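Local coordinates for protein cystalysin (Treponema denticola, PDB 1C7N) that binds pyridoxal-5'-phosphate and belongs to the class I and II aminotransferase family, with two protein chains in its assembly, at residues A[20-25]-A[351-356]; A[300-305]-A[377-382]; A[307-312]-A[385-390]. All blocks are in the same frame, centred on the assembly; numbering follows the deposited sequence.

Contact 1 of 3, residues A[20-25]-A[351-356]; sequences DLMYSQ and QIFFDE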
ATOM      1  N   ASP A  20      17.669   0.949  11.908  1.00 13.67           N
ATOM      2  CA  ASP A  20      18.322   2.130  11.350  1.00 13.00           C
ATOM      3  C   ASP A  20      18.131   3.303  12.315  1.00 14.35           C
ATOM      4  O   ASP A  20      19.002   4.167  12.435  1.00 13.87           O
ATOM      5  CB  ASP A  20      17.746   2.476   9.973  1.00 13.70           C
ATOM      6  CG  ASP A  20      18.034   1.401   8.930  1.00 13.59           C
ATOM      7  OD1 ASP A  20      18.924   0.553   9.163  1.00 11.27           O
ATOM      8  OD2 ASP A  20      17.373   1.412   7.869  1.00 15.48           O
ATOM      9  N   LEU A  21      16.996   3.321  13.006  1.00 14.11           N
ATOM     10  CA  LEU A  21      16.710   4.383  13.962  1.00 16.17           C
ATOM     11  C   LEU A  21      17.697   4.335  15.117  1.00 16.23           C
ATOM     12  O   LEU A  21      18.165   5.370  15.592  1.00 17.45           O
ATOM     13  CB  LEU A  21      15.279   4.255  14.502  1.00 15.95           C
ATOM     14  CG  LEU A  21      14.902   5.236  15.623  1.00 17.49           C
ATOM     15  CD1 LEU A  21      15.139   6.660  15.151  1.00 17.87           C
ATOM     16  CD2 LEU A  21      13.442   5.040  16.031  1.00 17.30           C
ATOM     17  N   MET A  22      18.009   3.124  15.569  1.00 16.94           N
ATOM     18  CA  MET A  22      18.943   2.933  16.670  1.00 17.45           C
ATOM     19  C   MET A  22      20.320   3.466  16.299  1.00 18.68           C
ATOM     20  O   MET A  22      20.913   4.248  17.044  1.00 18.03           O
ATOM     21  CB  MET A  22      19.036   1.445  17.028  1.00 16.95           C
ATOM     22  CG  MET A  22      20.173   1.086  17.974  1.00 17.05           C
ATOM     23  SD  MET A  22      20.213  -0.681  18.352  1.00 14.68           S
ATOM     24  CE  MET A  22      20.655  -1.370  16.777  1.00 15.21           C
ATOM     25  N   TYR A  23      20.827   3.045  15.144  1.00 19.33           N
ATOM     26  CA  TYR A  23      22.143   3.491  14.698  1.00 21.80           C
ATOM     27  C   TYR A  23      22.180   4.999  14.485  1.00 22.04           C
ATOM     28  O   TYR A  23      23.211   5.638  14.704  1.00 21.78           O
ATOM     29  CB  TYR A  23      22.545   2.763  13.409  1.00 25.13           C
ATOM     30  CG  TYR A  23      22.796   1.282  13.612  1.00 28.29           C
ATOM     31  CD1 TYR A  23      21.928   0.323  13.085  1.00 30.20           C
ATOM     32  CD2 TYR A  23      23.885   0.840  14.362  1.00 30.14           C
ATOM     33  CE1 TYR A  23      22.138  -1.038  13.304  1.00 30.83           C
ATOM     34  CE2 TYR A  23      24.103  -0.522  14.589  1.00 31.36           C
ATOM     35  CZ  TYR A  23      23.227  -1.453  14.059  1.00 31.69           C
ATOM     36  OH  TYR A  23      23.444  -2.795  14.290  1.00 33.39           O
ATOM     37  N   SER A  24      21.051   5.564  14.067  1.00 20.96           N
ATOM     38  CA  SER A  24      20.962   6.999  13.836  1.00 21.89           C
ATOM     39  C   SER A  24      21.013   7.748  15.164  1.00 21.84           C
ATOM     40  O   SER A  24      21.587   8.835  15.261  1.00 21.17           O
ATOM     41  CB  SER A  24      19.658   7.335  13.115  1.00 22.04           C
ATOM     42  OG  SER A  24      19.562   8.728  12.874  1.00 24.83           O
ATOM     43  N   GLN A  25      20.402   7.163  16.187  1.00 21.00           N
ATOM     44  CA  GLN A  25      20.381   7.774  17.507  1.00 21.19           C
ATOM     45  C   GLN A  25      21.717   7.638  18.225  1.00 20.27           C
ATOM     46  O   GLN A  25      22.132   8.539  18.951  1.00 21.27           O
ATOM     47  CB  GLN A  25      19.274   7.149  18.358  1.00 20.02           C
ATOM     48  CG  GLN A  25      17.898   7.705  18.063  1.00 21.81           C
ATOM     49  CD  GLN A  25      16.802   6.951  18.782  1.00 21.76           C
ATOM     50  OE1 GLN A  25      15.663   7.406  18.845  1.00 24.86           O
ATOM     51  NE2 GLN A  25      17.138   5.788  19.319  1.00 21.89           N
ATOM     52  N   GLN A 351      22.521   1.941  26.443  1.00 14.78           N
ATOM     53  CA  GLN A 351      22.402   1.436  25.080  1.00 15.64           C
ATOM     54  C   GLN A 351      21.217   0.492  24.995  1.00 16.19           C
ATOM     55  O   GLN A 351      21.277  -0.581  24.385  1.00 15.97           O
ATOM     56  CB  GLN A 351      23.686   0.738  24.638  1.00 16.41           C
ATOM     57  CG  GLN A 351      24.734   1.710  24.140  1.00 18.13           C
ATOM     58  CD  GLN A 351      25.970   1.024  23.618  1.00 19.70           C
ATOM     59  OE1 GLN A 351      25.897   0.171  22.730  1.00 22.77           O
ATOM     60  NE2 GLN A 351      27.122   1.398  24.156  1.00 20.97           N
ATOM     61  N   ILE A 352      20.139   0.904  25.648  1.00 15.44           N
ATOM     62  CA  ILE A 352      18.902   0.146  25.640  1.00 16.76           C
ATOM     63  C   ILE A 352      17.933   1.094  24.938  1.00 16.77           C
ATOM     64  O   ILE A 352      17.735   2.239  25.364  1.00 17.06           O
ATOM     65  CB  ILE A 352      18.457  -0.206  27.085  1.00 17.62           C
ATOM     66  CG1 ILE A 352      17.339  -1.249  27.041  1.00 18.39           C
ATOM     67  CG2 ILE A 352      18.012   1.047  27.833  1.00 19.41           C
ATOM     68  CD1 ILE A 352      17.112  -1.951  28.370  1.00 18.55           C
ATOM     69  N   PHE A 353      17.365   0.636  23.832  1.00 14.59           N
ATOM     70  CA  PHE A 353      16.471   1.481  23.059  1.00 14.27           C
ATOM     71  C   PHE A 353      15.003   1.148  23.212  1.00 13.33           C
ATOM     72  O   PHE A 353      14.477   0.257  22.551  1.00 13.99           O
ATOM     73  CB  PHE A 353      16.883   1.439  21.587  1.00 12.63           C
ATOM     74  CG  PHE A 353      18.288   1.901  21.360  1.00 12.18           C
ATOM     75  CD1 PHE A 353      19.363   1.084  21.690  1.00 12.03           C
ATOM     76  CD2 PHE A 353      18.541   3.181  20.876  1.00 12.24           C
ATOM     77  CE1 PHE A 353      20.674   1.536  21.546  1.00 13.28           C
ATOM     78  CE2 PHE A 353      19.838   3.642  20.731  1.00 11.73           C
ATOM     79  CZ  PHE A 353      20.910   2.822  21.065  1.00 12.74           C
ATOM     80  N   PHE A 354      14.354   1.871  24.115  1.00 13.41           N
ATOM     81  CA  PHE A 354      12.936   1.688  24.385  1.00 13.23           C
ATOM     82  C   PHE A 354      12.183   2.657  23.497  1.00 12.69           C
ATOM     83  O   PHE A 354      12.766   3.366  22.675  1.00 12.09           O
ATOM     84  CB  PHE A 354      12.592   2.071  25.832  1.00 14.78           C
ATOM     85  CG  PHE A 354      13.252   1.222  26.890  1.00 16.75           C
ATOM     86  CD1 PHE A 354      13.143  -0.163  26.871  1.00 16.63           C
ATOM     87  CD2 PHE A 354      13.900   1.829  27.969  1.00 18.18           C
ATOM     88  CE1 PHE A 354      13.658  -0.937  27.912  1.00 18.44           C
ATOM     89  CE2 PHE A 354      14.418   1.064  29.018  1.00 17.49           C
ATOM     90  CZ  PHE A 354      14.297  -0.320  28.990  1.00 18.42           C
ATOM     91  N   ASP A 355      10.871   2.663  23.650  1.00 13.28           N
ATOM     92  CA  ASP A 355      10.064   3.640  22.960  1.00 12.57           C
ATOM     93  C   ASP A 355       9.798   4.523  24.172  1.00 12.64           C
ATOM     94  O   ASP A 355       9.009   4.169  25.051  1.00 12.74           O
ATOM     95  CB  ASP A 355       8.793   3.015  22.398  1.00 13.34           C
ATOM     96  CG  ASP A 355       8.774   3.033  20.878  1.00 13.77           C
ATOM     97  OD1 ASP A 355       9.848   2.811  20.277  1.00 13.35           O
ATOM     98  OD2 ASP A 355       7.699   3.265  20.282  1.00 13.53           O
ATOM     99  N   GLU A 356      10.514   5.643  24.251  1.00 13.17           N
ATOM    100  CA  GLU A 356      10.394   6.549  25.388  1.00 13.15           C
ATOM    101  C   GLU A 356       8.943   6.872  25.693  1.00 13.25           C
ATOM    102  O   GLU A 356       8.176   7.251  24.810  1.00 12.67           O
ATOM    103  CB  GLU A 356      11.203   7.828  25.141  1.00 14.74           C
ATOM    104  CG  GLU A 356      12.688   7.564  24.869  1.00 16.34           C
ATOM    105  CD  GLU A 356      13.442   7.018  26.076  1.00 17.44           C
ATOM    106  OE1 GLU A 356      14.359   6.196  25.882  1.00 19.01           O
ATOM    107  OE2 GLU A 356      13.135   7.413  27.217  1.00 18.42           O
TER

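Contact 2 of 3, residues A[300-305]-A[377-382]; sequences DKNQRI and SVIQES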
ATOM      1  N   ASP A 300       5.142 -13.853  27.572  1.00 10.15           N
ATOM      2  CA  ASP A 300       4.728 -13.965  28.970  1.00 11.24           C
ATOM      3  C   ASP A 300       5.976 -14.218  29.833  1.00 11.15           C
ATOM      4  O   ASP A 300       6.128 -13.642  30.921  1.00 10.39           O
ATOM      5  CB  ASP A 300       3.704 -15.103  29.101  1.00 12.62           C
ATOM      6  CG  ASP A 300       3.198 -15.294  30.526  1.00 13.06           C
ATOM      7  OD1 ASP A 300       3.034 -14.302  31.263  1.00 15.39           O
ATOM      8  OD2 ASP A 300       2.940 -16.451  30.900  1.00 15.99           O
ATOM      9  N   LYS A 301       6.875 -15.073  29.351  1.00 10.27           N
ATOM     10  CA  LYS A 301       8.109 -15.345  30.091  1.00 11.37           C
ATOM     11  C   LYS A 301       8.930 -14.061  30.228  1.00 10.55           C
ATOM     12  O   LYS A 301       9.442 -13.748  31.308  1.00  9.86           O
ATOM     13  CB  LYS A 301       8.952 -16.419  29.382  1.00 13.15           C
ATOM     14  CG  LYS A 301       8.426 -17.849  29.531  1.00 16.36           C
ATOM     15  CD  LYS A 301       8.508 -18.323  30.985  1.00 19.01           C
ATOM     16  CE  LYS A 301       8.198 -19.812  31.129  1.00 21.52           C
ATOM     17  NZ  LYS A 301       6.809 -20.154  30.707  1.00 23.57           N
ATOM     18  N   ASN A 302       9.035 -13.311  29.136  1.00  9.90           N
ATOM     19  CA  ASN A 302       9.803 -12.070  29.131  1.00 10.03           C
ATOM     20  C   ASN A 302       9.276 -10.945  30.027  1.00 10.68           C
ATOM     21  O   ASN A 302      10.068 -10.252  30.665  1.00 10.99           O
ATOM     22  CB  ASN A 302       9.976 -11.569  27.694  1.00  9.32           C
ATOM     23  CG  ASN A 302      10.918 -12.448  26.887  1.00  9.52           C
ATOM     24  OD1 ASN A 302      11.620 -13.297  27.439  1.00 10.83           O
ATOM     25  ND2 ASN A 302      10.954 -12.236  25.580  1.00 10.48           N
ATOM     26  N   GLN A 303       7.959 -10.754  30.088  1.00 11.03           N
ATOM     27  CA  GLN A 303       7.426  -9.700  30.949  1.00 11.69           C
ATOM     28  C   GLN A 303       7.733 -10.056  32.409  1.00 11.74           C
ATOM     29  O   GLN A 303       7.909  -9.175  33.250  1.00 10.41           O
ATOM     30  CB  GLN A 303       5.908  -9.534  30.761  1.00 10.49           C
ATOM     31  CG  GLN A 303       5.099 -10.758  31.163  1.00 10.09           C
ATOM     32  CD  GLN A 303       3.614 -10.474  31.292  1.00 10.33           C
ATOM     33  OE1 GLN A 303       3.179  -9.315  31.297  1.00  9.47           O
ATOM     34  NE2 GLN A 303       2.824 -11.536  31.415  1.00  9.52           N
ATOM     35  N   ARG A 304       7.794 -11.350  32.708  1.00 11.77           N
ATOM     36  CA  ARG A 304       8.096 -11.778  34.071  1.00 11.50           C
ATOM     37  C   ARG A 304       9.594 -11.602  34.333  1.00 11.95           C
ATOM     38  O   ARG A 304      10.003 -11.268  35.443  1.00 11.67           O
ATOM     39  CB  ARG A 304       7.634 -13.229  34.282  1.00 12.73           C
ATOM     40  CG  ARG A 304       6.105 -13.353  34.264  1.00 12.76           C
ATOM     41  CD  ARG A 304       5.607 -14.791  34.177  1.00 12.58           C
ATOM     42  NE  ARG A 304       4.144 -14.853  34.082  1.00 13.55           N
ATOM     43  CZ  ARG A 304       3.308 -14.577  35.084  1.00 12.58           C
ATOM     44  NH1 ARG A 304       3.780 -14.220  36.274  1.00 13.13           N
ATOM     45  NH2 ARG A 304       1.996 -14.652  34.896  1.00 11.51           N
ATOM     46  N   ILE A 305      10.412 -11.786  33.303  1.00 11.56           N
ATOM     47  CA  ILE A 305      11.857 -11.599  33.453  1.00 11.70           C
ATOM     48  C   ILE A 305      12.129 -10.130  33.803  1.00 11.58           C
ATOM     49  O   ILE A 305      12.936  -9.826  34.687  1.00 12.26           O
ATOM     50  CB  ILE A 305      12.612 -11.959  32.144  1.00 12.27           C
ATOM     51  CG1 ILE A 305      12.539 -13.469  31.903  1.00 13.80           C
ATOM     52  CG2 ILE A 305      14.080 -11.502  32.227  1.00 11.35           C
ATOM     53  CD1 ILE A 305      13.237 -13.922  30.632  1.00 15.97           C
ATOM     54  N   SER A 377      17.000 -14.574  26.145  1.00 14.00           N
ATOM     55  CA  SER A 377      18.421 -14.294  26.342  1.00 14.73           C
ATOM     56  C   SER A 377      18.745 -12.866  25.931  1.00 15.72           C
ATOM     57  O   SER A 377      19.593 -12.211  26.547  1.00 16.37           O
ATOM     58  CB  SER A 377      19.274 -15.258  25.519  1.00 16.05           C
ATOM     59  OG  SER A 377      19.025 -15.095  24.134  1.00 17.82           O
ATOM     60  N   VAL A 378      18.074 -12.384  24.888  1.00 14.53           N
ATOM     61  CA  VAL A 378      18.302 -11.027  24.399  1.00 13.91           C
ATOM     62  C   VAL A 378      17.783 -10.016  25.404  1.00 13.25           C
ATOM     63  O   VAL A 378      18.422  -8.991  25.642  1.00 13.90           O
ATOM     64  CB  VAL A 378      17.621 -10.794  23.030  1.00 12.45           C
ATOM     65  CG1 VAL A 378      17.675  -9.320  22.668  1.00 13.52           C
ATOM     66  CG2 VAL A 378      18.323 -11.615  21.956  1.00 10.89           C
ATOM     67  N   ILE A 379      16.627 -10.307  25.995  1.00 13.55           N
ATOM     68  CA  ILE A 379      16.045  -9.422  26.998  1.00 13.89           C
ATOM     69  C   ILE A 379      16.993  -9.355  28.204  1.00 15.64           C
ATOM     70  O   ILE A 379      17.208  -8.288  28.784  1.00 16.21           O
ATOM     71  CB  ILE A 379      14.655  -9.935  27.471  1.00 13.83           C
ATOM     72  CG1 ILE A 379      13.675  -9.986  26.292  1.00 11.15           C
ATOM     73  CG2 ILE A 379      14.100  -9.019  28.564  1.00 11.65           C
ATOM     74  CD1 ILE A 379      13.384  -8.643  25.654  1.00 13.23           C
ATOM     75  N   GLN A 380      17.565 -10.500  28.566  1.00 16.35           N
ATOM     76  CA  GLN A 380      18.492 -10.594  29.696  1.00 18.11           C
ATOM     77  C   GLN A 380      19.771  -9.799  29.446  1.00 18.04           C
ATOM     78  O   GLN A 380      20.279  -9.124  30.344  1.00 18.14           O
ATOM     79  CB  GLN A 380      18.835 -12.061  29.967  1.00 19.74           C
ATOM     80  CG  GLN A 380      17.654 -12.887  30.440  1.00 22.53           C
ATOM     81  CD  GLN A 380      17.426 -12.770  31.935  1.00 24.65           C
ATOM     82  OE1 GLN A 380      17.523 -11.681  32.509  1.00 26.58           O
ATOM     83  NE2 GLN A 380      17.116 -13.892  32.574  1.00 25.39           N
ATOM     84  N   GLU A 381      20.297  -9.889  28.227  1.00 18.10           N
ATOM     85  CA  GLU A 381      21.509  -9.154  27.862  1.00 17.80           C
ATOM     86  C   GLU A 381      21.269  -7.663  28.043  1.00 17.97           C
ATOM     87  O   GLU A 381      22.105  -6.944  28.596  1.00 18.39           O
ATOM     88  CB  GLU A 381      21.868  -9.404  26.393  1.00 19.54           C
ATOM     89  CG  GLU A 381      22.542 -10.726  26.102  1.00 19.98           C
ATOM     90  CD  GLU A 381      22.636 -10.999  24.608  1.00 21.79           C
ATOM     91  OE1 GLU A 381      22.871 -10.040  23.843  1.00 21.76           O
ATOM     92  OE2 GLU A 381      22.483 -12.172  24.201  1.00 22.64           O
ATOM     93  N   SER A 382      20.114  -7.209  27.566  1.00 16.02           N
ATOM     94  CA  SER A 382      19.741  -5.806  27.638  1.00 14.39           C
ATOM     95  C   SER A 382      19.584  -5.323  29.076  1.00 14.71           C
ATOM     96  O   SER A 382      20.069  -4.251  29.430  1.00 13.58           O
ATOM     97  CB  SER A 382      18.437  -5.577  26.871  1.00 15.01           C
ATOM     98  OG  SER A 382      18.550  -6.025  25.529  1.00 15.99           O
TER

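Contact 3 of 3, residues A[307-312]-A[385-390]; sequences KDFFEV and RLNKAL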
ATOM      1  N   LYS A 307       9.909  -7.835  35.081  1.00 11.52           N
ATOM      2  CA  LYS A 307       9.346  -7.557  36.396  1.00 14.18           C
ATOM      3  C   LYS A 307      10.304  -8.027  37.484  1.00 14.21           C
ATOM      4  O   LYS A 307      10.619  -7.282  38.416  1.00 15.60           O
ATOM      5  CB  LYS A 307       7.993  -8.264  36.534  1.00 15.26           C
ATOM      6  CG  LYS A 307       7.340  -8.158  37.909  1.00 16.41           C
ATOM      7  CD  LYS A 307       5.956  -8.796  37.880  1.00 18.59           C
ATOM      8  CE  LYS A 307       5.428  -9.105  39.272  1.00 20.89           C
ATOM      9  NZ  LYS A 307       5.365  -7.903  40.142  1.00 23.32           N
ATOM     10  N   ASP A 308      10.775  -9.261  37.358  1.00 13.78           N
ATOM     11  CA  ASP A 308      11.696  -9.824  38.337  1.00 14.94           C
ATOM     12  C   ASP A 308      13.012  -9.062  38.420  1.00 14.51           C
ATOM     13  O   ASP A 308      13.546  -8.846  39.509  1.00 14.75           O
ATOM     14  CB  ASP A 308      11.973 -11.294  38.012  1.00 15.80           C
ATOM     15  CG  ASP A 308      12.993 -11.911  38.946  1.00 18.43           C
ATOM     16  OD1 ASP A 308      14.187 -11.961  38.578  1.00 18.68           O
ATOM     17  OD2 ASP A 308      12.600 -12.330  40.056  1.00 19.41           O
ATOM     18  N   PHE A 309      13.537  -8.656  37.268  1.00 13.47           N
ATOM     19  CA  PHE A 309      14.796  -7.934  37.231  1.00 13.52           C
ATOM     20  C   PHE A 309      14.787  -6.702  38.125  1.00 13.86           C
ATOM     21  O   PHE A 309      15.728  -6.475  38.882  1.00 14.14           O
ATOM     22  CB  PHE A 309      15.133  -7.507  35.806  1.00 12.66           C
ATOM     23  CG  PHE A 309      16.300  -6.576  35.726  1.00 12.68           C
ATOM     24  CD1 PHE A 309      17.596  -7.051  35.874  1.00 13.56           C
ATOM     25  CD2 PHE A 309      16.101  -5.208  35.557  1.00 13.55           C
ATOM     26  CE1 PHE A 309      18.680  -6.179  35.856  1.00 13.76           C
ATOM     27  CE2 PHE A 309      17.175  -4.328  35.535  1.00 14.00           C
ATOM     28  CZ  PHE A 309      18.469  -4.815  35.686  1.00 14.17           C
ATOM     29  N   PHE A 310      13.734  -5.899  38.039  1.00 14.02           N
ATOM     30  CA  PHE A 310      13.673  -4.702  38.863  1.00 14.98           C
ATOM     31  C   PHE A 310      13.386  -4.991  40.338  1.00 15.77           C
ATOM     32  O   PHE A 310      13.889  -4.290  41.214  1.00 16.88           O
ATOM     33  CB  PHE A 310      12.651  -3.715  38.298  1.00 15.25           C
ATOM     34  CG  PHE A 310      13.019  -3.184  36.936  1.00 14.05           C
ATOM     35  CD1 PHE A 310      12.402  -3.676  35.790  1.00 13.48           C
ATOM     36  CD2 PHE A 310      14.008  -2.212  36.797  1.00 13.90           C
ATOM     37  CE1 PHE A 310      12.768  -3.205  34.525  1.00 12.61           C
ATOM     38  CE2 PHE A 310      14.378  -1.738  35.537  1.00 12.97           C
ATOM     39  CZ  PHE A 310      13.756  -2.235  34.403  1.00 12.43           C
ATOM     40  N   GLU A 311      12.590  -6.017  40.622  1.00 16.19           N
ATOM     41  CA  GLU A 311      12.302  -6.358  42.014  1.00 16.92           C
ATOM     42  C   GLU A 311      13.596  -6.786  42.701  1.00 17.16           C
ATOM     43  O   GLU A 311      13.800  -6.536  43.886  1.00 17.25           O
ATOM     44  CB  GLU A 311      11.293  -7.508  42.104  1.00 15.96           C
ATOM     45  CG  GLU A 311       9.961  -7.236  41.449  1.00 17.16           C
ATOM     46  CD  GLU A 311       9.011  -8.411  41.573  1.00 16.13           C
ATOM     47  OE1 GLU A 311       9.487  -9.564  41.529  1.00 16.79           O
ATOM     48  OE2 GLU A 311       7.791  -8.181  41.697  1.00 16.75           O
ATOM     49  N   VAL A 312      14.475  -7.429  41.942  1.00 17.28           N
ATOM     50  CA  VAL A 312      15.743  -7.916  42.478  1.00 18.00           C
ATOM     51  C   VAL A 312      16.907  -6.922  42.478  1.00 18.75           C
ATOM     52  O   VAL A 312      17.704  -6.893  43.421  1.00 18.57           O
ATOM     53  CB  VAL A 312      16.205  -9.182  41.711  1.00 18.15           C
ATOM     54  CG1 VAL A 312      17.624  -9.548  42.111  1.00 17.60           C
ATOM     55  CG2 VAL A 312      15.253 -10.342  41.991  1.00 16.94           C
ATOM     56  N   ARG A 385      22.880  -4.779  30.762  1.00 16.66           N
ATOM     57  CA  ARG A 385      23.560  -3.548  30.341  1.00 17.07           C
ATOM     58  C   ARG A 385      22.970  -2.401  31.152  1.00 16.96           C
ATOM     59  O   ARG A 385      23.684  -1.513  31.622  1.00 16.79           O
ATOM     60  CB  ARG A 385      23.318  -3.248  28.863  1.00 16.91           C
ATOM     61  CG  ARG A 385      24.311  -3.854  27.915  1.00 17.53           C
ATOM     62  CD  ARG A 385      24.425  -2.996  26.667  1.00 16.08           C
ATOM     63  NE  ARG A 385      23.145  -2.844  25.971  1.00 15.06           N
ATOM     64  CZ  ARG A 385      22.498  -3.844  25.378  1.00 14.91           C
ATOM     65  NH1 ARG A 385      23.006  -5.072  25.399  1.00 13.70           N
ATOM     66  NH2 ARG A 385      21.352  -3.612  24.747  1.00 12.22           N
ATOM     67  N   LEU A 386      21.649  -2.436  31.293  1.00 16.73           N
ATOM     68  CA  LEU A 386      20.906  -1.431  32.041  1.00 16.63           C
ATOM     69  C   LEU A 386      21.347  -1.488  33.501  1.00 16.51           C
ATOM     70  O   LEU A 386      21.563  -0.459  34.140  1.00 14.91           O
ATOM     71  CB  LEU A 386      19.410  -1.742  31.960  1.00 17.79           C
ATOM     72  CG  LEU A 386      18.366  -0.636  32.108  1.00 19.51           C
ATOM     73  CD1 LEU A 386      17.147  -1.229  32.813  1.00 19.38           C
ATOM     74  CD2 LEU A 386      18.911   0.539  32.887  1.00 20.03           C
ATOM     75  N   ASN A 387      21.472  -2.709  34.011  1.00 16.22           N
ATOM     76  CA  ASN A 387      21.887  -2.955  35.389  1.00 17.67           C
ATOM     77  C   ASN A 387      23.201  -2.242  35.701  1.00 18.05           C
ATOM     78  O   ASN A 387      23.297  -1.512  36.685  1.00 18.64           O
ATOM     79  CB  ASN A 387      22.031  -4.464  35.619  1.00 16.01           C
ATOM     80  CG  ASN A 387      22.117  -4.831  37.089  1.00 15.85           C
ATOM     81  OD1 ASN A 387      21.606  -4.114  37.950  1.00 15.11           O
ATOM     82  ND2 ASN A 387      22.748  -5.969  37.382  1.00 15.91           N
ATOM     83  N   LYS A 388      24.212  -2.451  34.861  1.00 19.16           N
ATOM     84  CA  LYS A 388      25.507  -1.808  35.071  1.00 20.72           C
ATOM     85  C   LYS A 388      25.406  -0.290  34.940  1.00 20.38           C
ATOM     86  O   LYS A 388      26.045   0.451  35.688  1.00 20.75           O
ATOM     87  CB  LYS A 388      26.548  -2.339  34.081  1.00 21.50           C
ATOM     88  CG  LYS A 388      26.917  -3.802  34.283  1.00 24.17           C
ATOM     89  CD  LYS A 388      28.327  -4.084  33.786  1.00 25.15           C
ATOM     90  CE  LYS A 388      28.696  -5.554  33.929  1.00 26.28           C
ATOM     91  NZ  LYS A 388      27.847  -6.428  33.072  1.00 26.82           N
ATOM     92  N   ALA A 389      24.595   0.167  33.989  1.00 19.90           N
ATOM     93  CA  ALA A 389      24.409   1.597  33.762  1.00 20.04           C
ATOM     94  C   ALA A 389      23.737   2.265  34.962  1.00 20.06           C
ATOM     95  O   ALA A 389      24.140   3.357  35.384  1.00 18.94           O
ATOM     96  CB  ALA A 389      23.579   1.818  32.498  1.00 20.51           C
ATOM     97  N   LEU A 390      22.715   1.611  35.509  1.00 19.68           N
ATOM     98  CA  LEU A 390      22.011   2.145  36.665  1.00 20.91           C
ATOM     99  C   LEU A 390      22.938   2.174  37.876  1.00 21.34           C
ATOM    100  O   LEU A 390      22.936   3.135  38.642  1.00 20.55           O
ATOM    101  CB  LEU A 390      20.769   1.304  36.978  1.00 20.99           C
ATOM    102  CG  LEU A 390      19.555   1.528  36.066  1.00 21.08           C
ATOM    103  CD1 LEU A 390      18.421   0.609  36.477  1.00 20.44           C
ATOM    104  CD2 LEU A 390      19.109   2.979  36.156  1.00 20.62           C
TER

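Contact 1 of 3, residues A[20-25]-A[351-356]
Met22 and Phe353 bring the two backbones closest, their CA atoms 7.0 Å apart, where the end of helix 17-25 faces the connection between helix 339-350 and strand 355-356. No hydrogen bond crosses the gap, so side-chain packing alone joins the segments. Phe353 aims its CB at the helix, and its ring is met on two different aspects. Over one face stands Met22 CG, 3.5 Å from the ring centroid and only 8° off the ring normal. This is a centred CH-pi approach, with Phe353 CZ the nearest ring atom at 3.6 Å from Met22 CG. The sulfur follows over the face: Met22 SD lies 4.2 Å from the Phe353 centroid, farther from the normal than CG. The thioether chain then bends (chi3 67°), which carries Met22 CE away to the ring of Tyr23; there it sits 3.7 Å above that plane, displaced toward the rim. One methionine thus contacts two rings with different atoms.

Gln25 approaches Phe353 at its edge instead. Its NE2 reaches 3.3 Å from Phe353 CD2, in the ring plane, and the amide and ring planes are just 17° apart. The amide therefore lies nearly level with the ring as the two side chains run past each other in opposite directions. Ile347 of helix 339-350 touches both Gln25 and Phe353, adding a third element to the packing. Farther along the same segment, Asp355 forms a salt bridge with Arg369, tying strand 355-356 to strand 367-371. The Met22 sulfur over the Phe353 ring meets the definition of a Met-aromatic contact, and here that motif packs the N-terminal helix 17-25 against the entrance to an edge strand of the small three-stranded antiparallel sheet.

Contact 2 of 3, residues A[300-305]-A[377-382]
Asn302 and Ile379 face each other between two nearly parallel helices, 289-313 and 376-393, in the C-terminal part of this class I and II aminotransferase fold. The local axes approach to 10.2 Å with a signed crossing angle of -18°, and the CA atoms of Asn302 and Ile379 form the closest backbone pair.

The Asn302 side chain can be followed outward from its CB, which is 4.3 Å from Ile379 CG1. With chi1 at -70°, its CG stands beside the backbone N and comes to 3.7 Å from the same Ile379 CG1. At the tip the two amide atoms diverge in role. Asn302 ND2 packs 3.6 Å from Ile379 CG1 and also hydrogen-bonds to the carbonyl oxygens of Leu372 and Ala374, whereas OD1 hydrogen-bonds to Ser376 OG. This buried amide therefore has polar partners at both ends, two in the chain leading into helix 376-393 and one, Ser376, at its first residue, and still offers its carbon and nitrogen to the isoleucine.

One turn on, Ile305 points toward the facing helix and sets its CG2 against the amide of Gln380, 3.5 Å from Gln380 OE1 and 3.9 Å from Gln380 NE2. The two side chains cross at about a right angle. A bend at chi2 (-84°) turns the Gln380 amide back onto Ile305 CG2; this side chain is exposed to solvent. Ile305 also touches Ser376 and Leu383, so its contacts with helix 376-393 extend to either side of Gln380 in the sequence. The two isoleucines meet more loosely, Ile305 CG2 being 4.4 Å from Ile379 CG2.

Contact 3 of 3, residues A[307-312]-A[385-390]
The later turns of helices 289-313 and 376-393 form a helix-helix packing interface, where Phe309, Phe310, Leu386 and Asn387 are all buried. The local axes come within 11.9 Å at a signed crossing angle of -25°, and the wide spacing is bridged by aromatic side chains. Phe309 reaches across most directly: with CG anti to the backbone N (chi1 171°), its ring brings CZ to 3.6 Å from Asn387 CB, which meets the ring at its edge. The ring and the Asn387 amide plane are nearly perpendicular, 86° apart.

Leu386 CD1 touches both phenylalanines at the margin of the pair, 4.1 Å from Phe309 CE2 and 3.9 Å from Phe310 CZ. The rings also pack on each other, Phe309 CD2 standing 3.7 Å above the centre of one Phe310 face. On the polar side, Asn387 OD1 hydrogen-bonds to His314 NE2, and its ND2 to Glu384 OE1, which fixes the amide's rotation while its CB serves the ring. With no hydrogen bond between the two segments, their mutual attraction is apolar, and the one polar side chain at the interface takes its bonds from neighbouring residues.

Contacts 2 and 3 are successive levels of one interface, both using helices 289-313 and 376-393, with centres 11 Å apart; the local axis separation grows from 10.2 to 11.9 Å between them. Contact 1 lies about 18 Å from contact 2 and 19 Å from contact 3, centre to centre. Its segment 351-356 reaches both: Ile352 CD1 packs 3.9 Å from Ser382 O and 4.2 Å from Leu386 CG, while Gln351 O probably accepts a hydrogen bond from Arg385 NH2 at 3.1 Å. Helix 376-393 therefore connects all three. None of their residues belongs to the pyridoxal-5'-phosphate pocket, which includes Tyr123, Asp203 and Lys238.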